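Local coordinates for protein alanine racemase (Corynebacterium glutamicum, PDB 2DY3) that binds pyridoxal-5'-phosphate and, as a two-chain member of the alanine racemase family, pairs a TIM-barrel-type domain with a C-terminal beta domain, at residues Leu4-Asp9 and Met236-Lys241; Ile150-Met155 and His187-Pro192; Ala176-Leu181 and Ser206-Glu211; Phe267-Pro272 and Phe307-Gly312. One frame throughout, in Å; residues are numbered along the deposited sequence.

Contact 1: Leu4-Asp9 and Met236-Lys241; sequences LTTKID and MTWEAK
Strand 4-8 runs antiparallel to the first half of strand 236-247, from L4 facing A240 to I8 facing M236, with axes 4.5 Å apart at closest and chain directions 161° apart. T5 and E239 exchange two nearly straight backbone hydrogen bonds. The K7-T237 pair is less regular: K7 N reaches T237 O at 2.7 Å, whereas the return bond from T237 N is bent (142°) and lands on a lone pair of K7 O. A water gives K7 O a further bond and also binds T237 OG1, which is held by E329 N as well.

L4, T6 and I8 share one face with M236, W238 and A240. The pyrrole side of the W238 indole lies beside L4 and T6: T6 CG2 meets W238 CD1 obliquely at 3.5 Å, and T5 O sits at the indole edge, 3.4 Å from the same carbon. With CG anti to its backbone N (chi1 -176°), L4 sends CD1 to within 3.7 Å of both W238 NE1 and A240 CB. W238 NE1 is buried without a polar partner in the model. Farther along, I8 CD1 packs 4.0 Å from M236 CE at the bent end of the methionine.

T5, K7, T237 and E239 occupy the other face. There the K7-E239 salt bridge is long and its geometry doubtful. Since strand 4-8 also pairs in parallel with 357-360, the N-terminal strand is built into the beta domain between two strands of the C-terminal half, the interleaved topology of this alanine racemase fold.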
# COMPACT_ATOMS: atom_id res chain seq x y z
N LEU B 4 14.64 1.15 3.97
CA LEU B 4 13.66 1.68 3.04
C LEU B 4 12.82 2.77 3.69
O LEU B 4 12.13 2.53 4.68
CB LEU B 4 12.75 0.54 2.56
CG LEU B 4 11.70 0.89 1.51
CD1 LEU B 4 12.40 1.40 0.25
CD2 LEU B 4 10.87 -0.35 1.20
N THR B 5 12.86 3.97 3.13
CA THR B 5 12.10 5.06 3.73
C THR B 5 11.62 6.10 2.73
O THR B 5 12.02 6.12 1.56
CB THR B 5 12.97 5.83 4.75
OG1 THR B 5 13.92 6.64 4.05
CG2 THR B 5 13.74 4.86 5.65
N THR B 6 10.72 6.96 3.20
CA THR B 6 10.22 8.07 2.42
C THR B 6 10.61 9.29 3.25
O THR B 6 10.32 9.34 4.45
CB THR B 6 8.69 8.05 2.24
OG1 THR B 6 8.06 7.85 3.52
CG2 THR B 6 8.28 6.96 1.27
N LYS B 7 11.29 10.24 2.63
CA LYS B 7 11.69 11.47 3.32
C LYS B 7 10.60 12.48 3.06
O LYS B 7 10.31 12.80 1.91
CB LYS B 7 12.98 12.04 2.75
CG LYS B 7 14.28 11.37 3.16
CD LYS B 7 15.44 12.16 2.56
CE LYS B 7 16.79 11.65 3.02
NZ LYS B 7 17.91 12.44 2.40
N ILE B 8 10.00 13.00 4.13
CA ILE B 8 8.96 14.00 3.97
C ILE B 8 9.49 15.35 4.41
O ILE B 8 9.73 15.58 5.59
CB ILE B 8 7.71 13.67 4.81
CG1 ILE B 8 7.27 12.23 4.54
CG2 ILE B 8 6.58 14.62 4.45
CD1 ILE B 8 7.09 11.90 3.07
N ASP B 9 9.67 16.24 3.45
CA ASP B 9 10.17 17.58 3.72
C ASP B 9 9.01 18.48 4.14
O ASP B 9 8.25 18.94 3.29
CB ASP B 9 10.84 18.15 2.47
CG ASP B 9 11.44 19.52 2.69
OD1 ASP B 9 11.13 20.16 3.73
OD2 ASP B 9 12.21 19.97 1.82
N MET B 236 8.09 14.65 -1.12
CA MET B 236 8.40 13.25 -0.87
C MET B 236 9.55 12.70 -1.70
O MET B 236 9.69 12.99 -2.89
CB MET B 236 7.17 12.37 -1.12
CG MET B 236 7.42 10.87 -0.90
SD MET B 236 5.98 9.82 -1.28
CE MET B 236 4.94 10.13 0.17
N THR B 237 10.38 11.90 -1.04
CA THR B 237 11.49 11.22 -1.68
C THR B 237 11.43 9.78 -1.18
O THR B 237 11.36 9.56 0.03
CB THR B 237 12.85 11.83 -1.29
OG1 THR B 237 12.94 13.18 -1.77
CG2 THR B 237 13.99 11.01 -1.89
N TRP B 238 11.42 8.82 -2.10
CA TRP B 238 11.39 7.40 -1.74
C TRP B 238 12.78 6.88 -2.04
O TRP B 238 13.25 6.96 -3.18
CB TRP B 238 10.33 6.67 -2.58
CG TRP B 238 9.97 5.27 -2.10
CD1 TRP B 238 10.08 4.79 -0.83
CD2 TRP B 238 9.38 4.22 -2.88
NE1 TRP B 238 9.59 3.51 -0.76
CE2 TRP B 238 9.15 3.14 -2.00
CE3 TRP B 238 9.02 4.09 -4.22
CZ2 TRP B 238 8.56 1.94 -2.42
CZ3 TRP B 238 8.44 2.90 -4.64
CH2 TRP B 238 8.22 1.84 -3.75
N GLU B 239 13.46 6.35 -1.03
CA GLU B 239 14.82 5.85 -1.23
C GLU B 239 15.16 4.62 -0.40
O GLU B 239 14.63 4.41 0.70
CB GLU B 239 15.83 6.97 -0.91
CG GLU B 239 15.88 7.38 0.55
CD GLU B 239 16.70 8.65 0.79
OE1 GLU B 239 16.94 8.98 1.97
OE2 GLU B 239 17.10 9.31 -0.19
N ALA B 240 16.05 3.80 -0.93
CA ALA B 240 16.47 2.59 -0.26
C ALA B 240 17.99 2.50 -0.25
O ALA B 240 18.67 3.15 -1.03
CB ALA B 240 15.89 1.37 -0.99
N LYS B 241 18.51 1.71 0.67
CA LYS B 241 19.94 1.51 0.76
C LYS B 241 20.23 0.15 0.14
O LYS B 241 19.58 -0.84 0.48
CB LYS B 241 20.38 1.56 2.23
CG LYS B 241 20.09 2.91 2.87
CD LYS B 241 20.90 3.13 4.14
CE LYS B 241 20.80 4.58 4.59
NZ LYS B 241 21.59 4.84 5.83
O HOH W 1 12.07 14.71 0.53

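Contact 2: Ile150-Met155 and His187-Pro192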
# COMPACT_ATOMS: atom_id res chain seq x y z
N ILE B 150 -30.20 21.84 11.08
CA ILE B 150 -29.21 21.67 10.02
C ILE B 150 -28.80 22.99 9.37
O ILE B 150 -29.64 23.77 8.96
CB ILE B 150 -29.73 20.74 8.91
CG1 ILE B 150 -29.90 19.32 9.46
CG2 ILE B 150 -28.77 20.75 7.74
CD1 ILE B 150 -30.46 18.37 8.44
N GLU B 151 -27.49 23.23 9.27
CA GLU B 151 -27.02 24.44 8.62
C GLU B 151 -26.26 24.08 7.35
O GLU B 151 -25.19 23.49 7.40
CB GLU B 151 -26.09 25.25 9.52
CG GLU B 151 -25.60 26.52 8.82
CD GLU B 151 -24.37 27.15 9.46
OE1 GLU B 151 -23.86 28.14 8.88
OE2 GLU B 151 -23.91 26.69 10.52
N VAL B 152 -26.84 24.41 6.20
CA VAL B 152 -26.20 24.13 4.94
C VAL B 152 -25.18 25.24 4.72
O VAL B 152 -25.55 26.37 4.41
CB VAL B 152 -27.22 24.12 3.78
CG1 VAL B 152 -26.50 23.94 2.45
CG2 VAL B 152 -28.23 23.00 4.00
N THR B 153 -23.91 24.92 4.90
CA THR B 153 -22.84 25.90 4.75
C THR B 153 -22.55 26.25 3.30
O THR B 153 -21.90 27.26 3.01
CB THR B 153 -21.54 25.41 5.39
OG1 THR B 153 -20.57 26.46 5.33
CG2 THR B 153 -21.02 24.18 4.65
N GLY B 154 -23.01 25.39 2.39
CA GLY B 154 -22.80 25.62 0.97
C GLY B 154 -22.89 24.32 0.18
O GLY B 154 -23.38 23.31 0.69
N MET B 155 -22.44 24.36 -1.07
CA MET B 155 -22.43 23.17 -1.92
C MET B 155 -21.13 23.13 -2.72
O MET B 155 -20.42 24.14 -2.85
CB MET B 155 -23.63 23.15 -2.88
CG MET B 155 -23.81 24.39 -3.75
SD MET B 155 -25.05 24.11 -5.04
CE MET B 155 -26.53 23.98 -4.07
N HIS B 187 -34.76 28.14 -2.57
CA HIS B 187 -35.41 27.36 -1.52
C HIS B 187 -35.09 27.87 -0.13
O HIS B 187 -35.53 27.30 0.86
CB HIS B 187 -35.00 25.88 -1.63
CG HIS B 187 -35.86 25.08 -2.55
ND1 HIS B 187 -37.13 24.67 -2.22
CD2 HIS B 187 -35.64 24.64 -3.81
CE1 HIS B 187 -37.65 24.01 -3.23
NE2 HIS B 187 -36.77 23.98 -4.22
N GLY B 188 -34.31 28.94 -0.05
CA GLY B 188 -33.97 29.48 1.25
C GLY B 188 -32.62 29.04 1.79
O GLY B 188 -32.28 29.36 2.93
N LEU B 189 -31.86 28.29 1.00
CA LEU B 189 -30.54 27.84 1.45
C LEU B 189 -29.51 28.84 0.95
O LEU B 189 -29.19 28.88 -0.24
CB LEU B 189 -30.21 26.45 0.91
CG LEU B 189 -31.02 25.25 1.42
CD1 LEU B 189 -30.54 23.99 0.70
CD2 LEU B 189 -30.86 25.09 2.92
N GLU B 190 -28.99 29.65 1.87
CA GLU B 190 -28.00 30.66 1.54
C GLU B 190 -26.78 30.11 0.80
O GLU B 190 -26.31 30.71 -0.16
CB GLU B 190 -27.53 31.39 2.81
CG GLU B 190 -26.42 32.41 2.55
CD GLU B 190 -25.93 33.10 3.81
OE1 GLU B 190 -25.82 32.44 4.86
OE2 GLU B 190 -25.63 34.31 3.74
N CYS B 191 -26.28 28.96 1.24
CA CYS B 191 -25.10 28.35 0.63
C CYS B 191 -23.98 29.40 0.55
O CYS B 191 -23.48 29.70 -0.53
CB CYS B 191 -25.42 27.83 -0.78
SG CYS B 191 -26.57 26.44 -0.82
N PRO B 192 -23.58 29.94 1.70
CA PRO B 192 -22.54 30.96 1.88
C PRO B 192 -21.16 30.63 1.31
O PRO B 192 -20.49 31.49 0.73
CB PRO B 192 -22.47 31.14 3.40
CG PRO B 192 -23.80 30.70 3.86
CD PRO B 192 -24.11 29.52 3.01
O HOH W 2 -27.47 27.57 3.43
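This is a largely apolar packing contact at the outermost strand, within this chain, of the seven-stranded parallel sheet: strand 150-156 meets the loop that follows helix 169-186. The touching parts, 152 to 155 and 189 to 192, run 69° apart, so the loop crosses the strand and the two do not pair as sheet neighbours.

V152 carries much of the packing. Its CG2 presses on L189 CD2 at 3.5 Å, the two side chains crossing at about a right angle. A chi1 of 175° turns the other methyl, CG1, to C191 SG at 4.1 Å. M155 CE touches the same sulfur at 4.1 Å, which places the thiol between two apolar groups; L181 of the helix also packs on C191.

The backbones come nearest at G154 and C191, whose CA atoms are 3.6 Å apart. At the phi of 157° found here, a CB on G154 would run into the carbonyl O of T153. P192 then brings CD to 3.2 Å from T153 O, but its N has no hydrogen to offer that carbonyl. A water accepts from C191 N at 2.9 Å and lies next to V152 O, where its modelled distance is doubtfully short.

R185 of the helix binds the loop, NE to E190 O and NH2 to C191 O. G188 ends that helix in a Schellman motif. Just beyond the loop, V193 makes a backbone hydrogen bond to T153 and N194 OD1 accepts from M155 N. Strand, helix and the loop packed back against the strand form an arrangement consistent with the TIM-barrel family of this domain.

Contact 3: Ala176-Leu181 and Ser206-Glu211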
# COMPACT_ATOMS: atom_id res chain seq x y z
N ALA B 176 -24.21 23.49 -14.74
CA ALA B 176 -25.13 22.67 -13.96
C ALA B 176 -25.04 22.99 -12.47
O ALA B 176 -26.04 23.00 -11.76
CB ALA B 176 -24.85 21.20 -14.21
N PHE B 177 -23.82 23.24 -11.99
CA PHE B 177 -23.61 23.56 -10.58
C PHE B 177 -24.30 24.87 -10.21
O PHE B 177 -24.92 24.97 -9.16
CB PHE B 177 -22.10 23.66 -10.30
CG PHE B 177 -21.76 23.93 -8.85
CD1 PHE B 177 -22.04 22.99 -7.87
CD2 PHE B 177 -21.13 25.11 -8.48
CE1 PHE B 177 -21.69 23.22 -6.54
CE2 PHE B 177 -20.78 25.34 -7.16
CZ PHE B 177 -21.06 24.39 -6.19
N ARG B 178 -24.18 25.87 -11.08
CA ARG B 178 -24.80 27.17 -10.82
C ARG B 178 -26.31 27.07 -10.87
O ARG B 178 -27.02 27.85 -10.23
CB ARG B 178 -24.29 28.19 -11.84
CG ARG B 178 -22.83 28.55 -11.60
CD ARG B 178 -22.26 29.44 -12.69
NE ARG B 178 -20.89 29.82 -12.36
CZ ARG B 178 -20.07 30.47 -13.18
NH1 ARG B 178 -20.49 30.83 -14.39
NH2 ARG B 178 -18.84 30.77 -12.78
N ARG B 179 -26.82 26.11 -11.62
CA ARG B 179 -28.25 25.89 -11.73
C ARG B 179 -28.73 25.35 -10.39
O ARG B 179 -29.79 25.73 -9.89
CB ARG B 179 -28.52 24.89 -12.86
CG ARG B 179 -29.97 24.57 -13.12
CD ARG B 179 -30.15 24.03 -14.53
NE ARG B 179 -29.38 22.82 -14.77
CZ ARG B 179 -28.65 22.60 -15.86
NH1 ARG B 179 -28.59 23.52 -16.82
NH2 ARG B 179 -27.97 21.47 -16.00
N ALA B 180 -27.92 24.47 -9.80
CA ALA B 180 -28.24 23.87 -8.51
C ALA B 180 -28.19 24.92 -7.40
O ALA B 180 -29.07 24.98 -6.54
CB ALA B 180 -27.26 22.74 -8.21
N LEU B 181 -27.15 25.75 -7.41
CA LEU B 181 -26.98 26.78 -6.39
C LEU B 181 -28.13 27.79 -6.40
O LEU B 181 -28.60 28.22 -5.35
CB LEU B 181 -25.64 27.50 -6.60
CG LEU B 181 -25.24 28.56 -5.57
CD1 LEU B 181 -25.24 27.96 -4.17
CD2 LEU B 181 -23.85 29.09 -5.91
N SER B 206 -8.88 30.92 -12.24
CA SER B 206 -9.10 31.84 -11.13
C SER B 206 -10.55 32.31 -11.11
O SER B 206 -11.05 32.79 -10.09
CB SER B 206 -8.16 33.04 -11.24
OG SER B 206 -8.35 33.92 -10.15
N ASP B 207 -11.22 32.17 -12.25
CA ASP B 207 -12.61 32.58 -12.34
C ASP B 207 -13.53 31.60 -11.61
O ASP B 207 -14.72 31.86 -11.46
CB ASP B 207 -13.04 32.68 -13.81
CG ASP B 207 -12.85 31.37 -14.56
OD1 ASP B 207 -13.63 31.12 -15.51
OD2 ASP B 207 -11.93 30.61 -14.23
N LEU B 208 -12.97 30.48 -11.15
CA LEU B 208 -13.77 29.48 -10.45
C LEU B 208 -13.44 29.35 -8.97
O LEU B 208 -13.85 28.39 -8.32
CB LEU B 208 -13.61 28.11 -11.13
CG LEU B 208 -13.96 28.05 -12.62
CD1 LEU B 208 -13.68 26.66 -13.16
CD2 LEU B 208 -15.42 28.42 -12.81
N HIS B 209 -12.72 30.31 -8.42
CA HIS B 209 -12.36 30.26 -7.01
C HIS B 209 -13.56 30.27 -6.06
O HIS B 209 -13.52 29.64 -5.00
CB HIS B 209 -11.42 31.41 -6.64
CG HIS B 209 -10.04 31.26 -7.19
ND1 HIS B 209 -9.64 30.16 -7.91
CD2 HIS B 209 -8.95 32.06 -7.10
CE1 HIS B 209 -8.37 30.29 -8.25
NE2 HIS B 209 -7.93 31.44 -7.76
N MET B 210 -14.61 30.99 -6.44
CA MET B 210 -15.80 31.07 -5.60
C MET B 210 -15.37 31.51 -4.20
O MET B 210 -14.46 32.32 -4.07
CB MET B 210 -16.50 29.72 -5.55
CG MET B 210 -16.85 29.20 -6.93
SD MET B 210 -17.93 27.78 -6.90
CE MET B 210 -19.52 28.58 -6.69
N GLU B 211 -16.00 30.98 -3.16
CA GLU B 211 -15.62 31.37 -1.80
C GLU B 211 -14.51 30.51 -1.22
O GLU B 211 -13.86 30.88 -0.24
CB GLU B 211 -16.83 31.30 -0.85
CG GLU B 211 -17.98 32.25 -1.15
CD GLU B 211 -18.87 31.77 -2.28
OE1 GLU B 211 -18.85 30.55 -2.57
OE2 GLU B 211 -19.59 32.60 -2.86
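Two backbones that stay far apart, their nearest CA atoms, those of R178 and M210, being 11.1 Å from each other, are joined mainly by the side chains of F177 and M210. The result is a Met-aromatic contact in the TIM-barrel domain, joining helix 169-186 to the loop that precedes strand 212-213. It is thin, burying only 149 Å² on both sides together.

F177 and M210 approach from opposite directions. A chi1 of -177° swings the F177 ring off the helix toward the loop. The M210 side chain, bent at chi3, brings its methyl to the ring edge, near the ring plane, and not over a face. The sulfur stands obliquely, 5.1 Å from the centroid of the F177 ring. One turn along the helix L181 adds a looser touch, CD2 to M210 CE at 4.4 Å. F177 and L181 also touch M155 of strand 150-156, so the aromatic ring also belongs to the packing between helix and sheet.

Farther out, R178 stretches from CG to NE and lays its NH2 beside L208 CD2, 4.1 Å away, the two side chains crossing at about a right angle. D207 O lies near the guanidinium plane, at its edge. The D207 carboxylate is engaged by R205 in a salt bridge, its OD1 lying 5.9 Å from R178 NH2. At the centre, F177 CE2 meets M210 CE at 3.5 Å and M210 SD at 3.8 Å.

Contact 4: Phe267-Pro272 and Phe307-Gly312; sequences FVAVVP and FVISLG
An antiparallel strand pair with a classic beta bulge joins F267-V271 to F307-G312 in the C-terminal beta domain, the directions 148° apart. At the bulge L311 and G312 both face F267: L311 N donates to F267 O at 3.0 Å from above the carbonyl plane, while F267 N reaches G312 O through a bent bond. A water also donates to F267 O, at 2.8 Å, and accepts weakly from G312 N. Regular pairing resumes at A269, whose N binds I309 O at 2.9 Å, and continues to V271 and F307, where V271 N binds F307 O but the return bond is weak.

On the face of A269, V271, F307 and I309, V271 CG1 sits over the F307 ring, 3.6 Å from its centroid and 24° off the normal, a CH-pi contact offset toward the rim. F307 CG stands between its backbone N and carbonyl carbon (chi1 66°), which folds the ring across toward V271. That valine is modelled nearly eclipsed about its first torsion, which suggests strain in this close fit if the rotamer is right. Alongside, A269 CB packs against I309 CG1 at 3.7 Å and against L311 CD1 at 3.9 Å.

V268 and V308 cross on the other face, V268 CB 3.5 Å from V308 CG1. Against this face pack H128, S130 and R129 of the second subunit, touching V268, V270 and V308 respectively. Flanked by strands 236-247 and 294-299, the pair is an inner part of the C-terminal beta sheet, one side of which meets the partner subunit, as in other dimeric alanine racemases.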
# COMPACT_ATOMS: atom_id res chain seq x y z
N PHE B 267 28.09 -5.96 -13.00
CA PHE B 267 27.67 -5.96 -11.62
C PHE B 267 26.20 -5.55 -11.55
O PHE B 267 25.70 -4.85 -12.43
CB PHE B 267 28.48 -4.93 -10.82
CG PHE B 267 29.96 -5.17 -10.83
CD1 PHE B 267 30.58 -5.81 -9.76
CD2 PHE B 267 30.74 -4.74 -11.89
CE1 PHE B 267 31.95 -6.01 -9.76
CE2 PHE B 267 32.10 -4.94 -11.90
CZ PHE B 267 32.71 -5.57 -10.82
N VAL B 268 25.53 -6.01 -10.51
CA VAL B 268 24.14 -5.67 -10.26
C VAL B 268 24.09 -5.32 -8.78
O VAL B 268 24.99 -5.69 -8.03
CB VAL B 268 23.15 -6.85 -10.52
CG1 VAL B 268 23.20 -7.26 -11.97
CG2 VAL B 268 23.46 -8.02 -9.60
N ALA B 269 23.06 -4.58 -8.38
CA ALA B 269 22.89 -4.20 -6.99
C ALA B 269 21.47 -4.55 -6.58
O ALA B 269 20.53 -4.45 -7.37
CB ALA B 269 23.15 -2.70 -6.81
N VAL B 270 21.31 -5.00 -5.34
CA VAL B 270 20.00 -5.35 -4.83
C VAL B 270 19.49 -4.23 -3.94
O VAL B 270 20.20 -3.77 -3.06
CB VAL B 270 20.06 -6.66 -4.01
CG1 VAL B 270 18.67 -7.04 -3.53
CG2 VAL B 270 20.64 -7.78 -4.87
N VAL B 271 18.28 -3.75 -4.20
CA VAL B 271 17.71 -2.71 -3.36
C VAL B 271 16.51 -3.32 -2.65
O VAL B 271 15.62 -3.89 -3.27
CB VAL B 271 17.34 -1.44 -4.19
CG1 VAL B 271 17.38 -1.76 -5.67
CG2 VAL B 271 15.98 -0.91 -3.77
N PRO B 272 16.51 -3.25 -1.31
CA PRO B 272 15.49 -3.76 -0.40
C PRO B 272 14.09 -3.16 -0.50
O PRO B 272 13.59 -2.58 0.46
CB PRO B 272 16.12 -3.53 0.98
CG PRO B 272 16.85 -2.25 0.77
CD PRO B 272 17.53 -2.49 -0.57
N PHE B 307 14.19 -5.70 -5.68
CA PHE B 307 14.35 -5.64 -7.13
C PHE B 307 15.83 -5.38 -7.40
O PHE B 307 16.57 -5.00 -6.49
CB PHE B 307 13.48 -4.57 -7.79
CG PHE B 307 13.83 -3.15 -7.43
CD1 PHE B 307 13.18 -2.50 -6.39
CD2 PHE B 307 14.77 -2.44 -8.18
CE1 PHE B 307 13.45 -1.18 -6.11
CE2 PHE B 307 15.04 -1.12 -7.90
CZ PHE B 307 14.38 -0.49 -6.87
N VAL B 308 16.25 -5.59 -8.64
CA VAL B 308 17.66 -5.43 -8.99
C VAL B 308 17.90 -4.34 -10.03
O VAL B 308 17.04 -4.06 -10.87
CB VAL B 308 18.22 -6.77 -9.54
CG1 VAL B 308 19.73 -6.70 -9.66
CG2 VAL B 308 17.78 -7.91 -8.64
N ILE B 309 19.08 -3.74 -9.95
CA ILE B 309 19.48 -2.70 -10.90
C ILE B 309 20.85 -3.07 -11.46
O ILE B 309 21.65 -3.73 -10.78
CB ILE B 309 19.58 -1.31 -10.21
CG1 ILE B 309 20.69 -1.33 -9.15
CG2 ILE B 309 18.25 -0.95 -9.56
CD1 ILE B 309 20.94 0.03 -8.52
N SER B 310 21.11 -2.67 -12.70
CA SER B 310 22.39 -2.98 -13.32
C SER B 310 23.35 -1.81 -13.18
O SER B 310 23.01 -0.66 -13.47
CB SER B 310 22.20 -3.34 -14.80
OG SER B 310 21.56 -2.30 -15.51
N LEU B 311 24.54 -2.11 -12.70
CA LEU B 311 25.58 -1.12 -12.50
C LEU B 311 26.54 -1.13 -13.69
O LEU B 311 27.45 -0.31 -13.78
CB LEU B 311 26.35 -1.44 -11.22
CG LEU B 311 25.53 -1.70 -9.96
CD1 LEU B 311 26.46 -2.06 -8.80
CD2 LEU B 311 24.71 -0.46 -9.62
N GLY B 312 26.32 -2.07 -14.61
CA GLY B 312 27.22 -2.17 -15.75
C GLY B 312 28.55 -2.63 -15.18
O GLY B 312 28.59 -3.59 -14.41
O HOH W 3 25.45 -5.05 -15.19

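The four contacts fall into two touching pairs on opposite sides of the chain's centre. Contacts 1 and 4, with centres 18 Å apart, share the C-terminal sheet: strands 236-247 and 267-271 are neighbours there, and A240 CB lies 3.6 Å from V271 CG2. Contacts 2 and 3, 14 Å apart between centres, lie in the barrel domain and interlock along the chain; C191 CB approaches L181 CD1 at 3.4 Å. Between the pairs, contacts 2 and 4 are about 42 Å apart at their nearest atoms. The contacts lie outside the immediate PLP pocket: side chains of M236, M155, F177 and V270 are about 13, 12, 11 and 11 Å from a bound PLP, not the same one for M155 and V270.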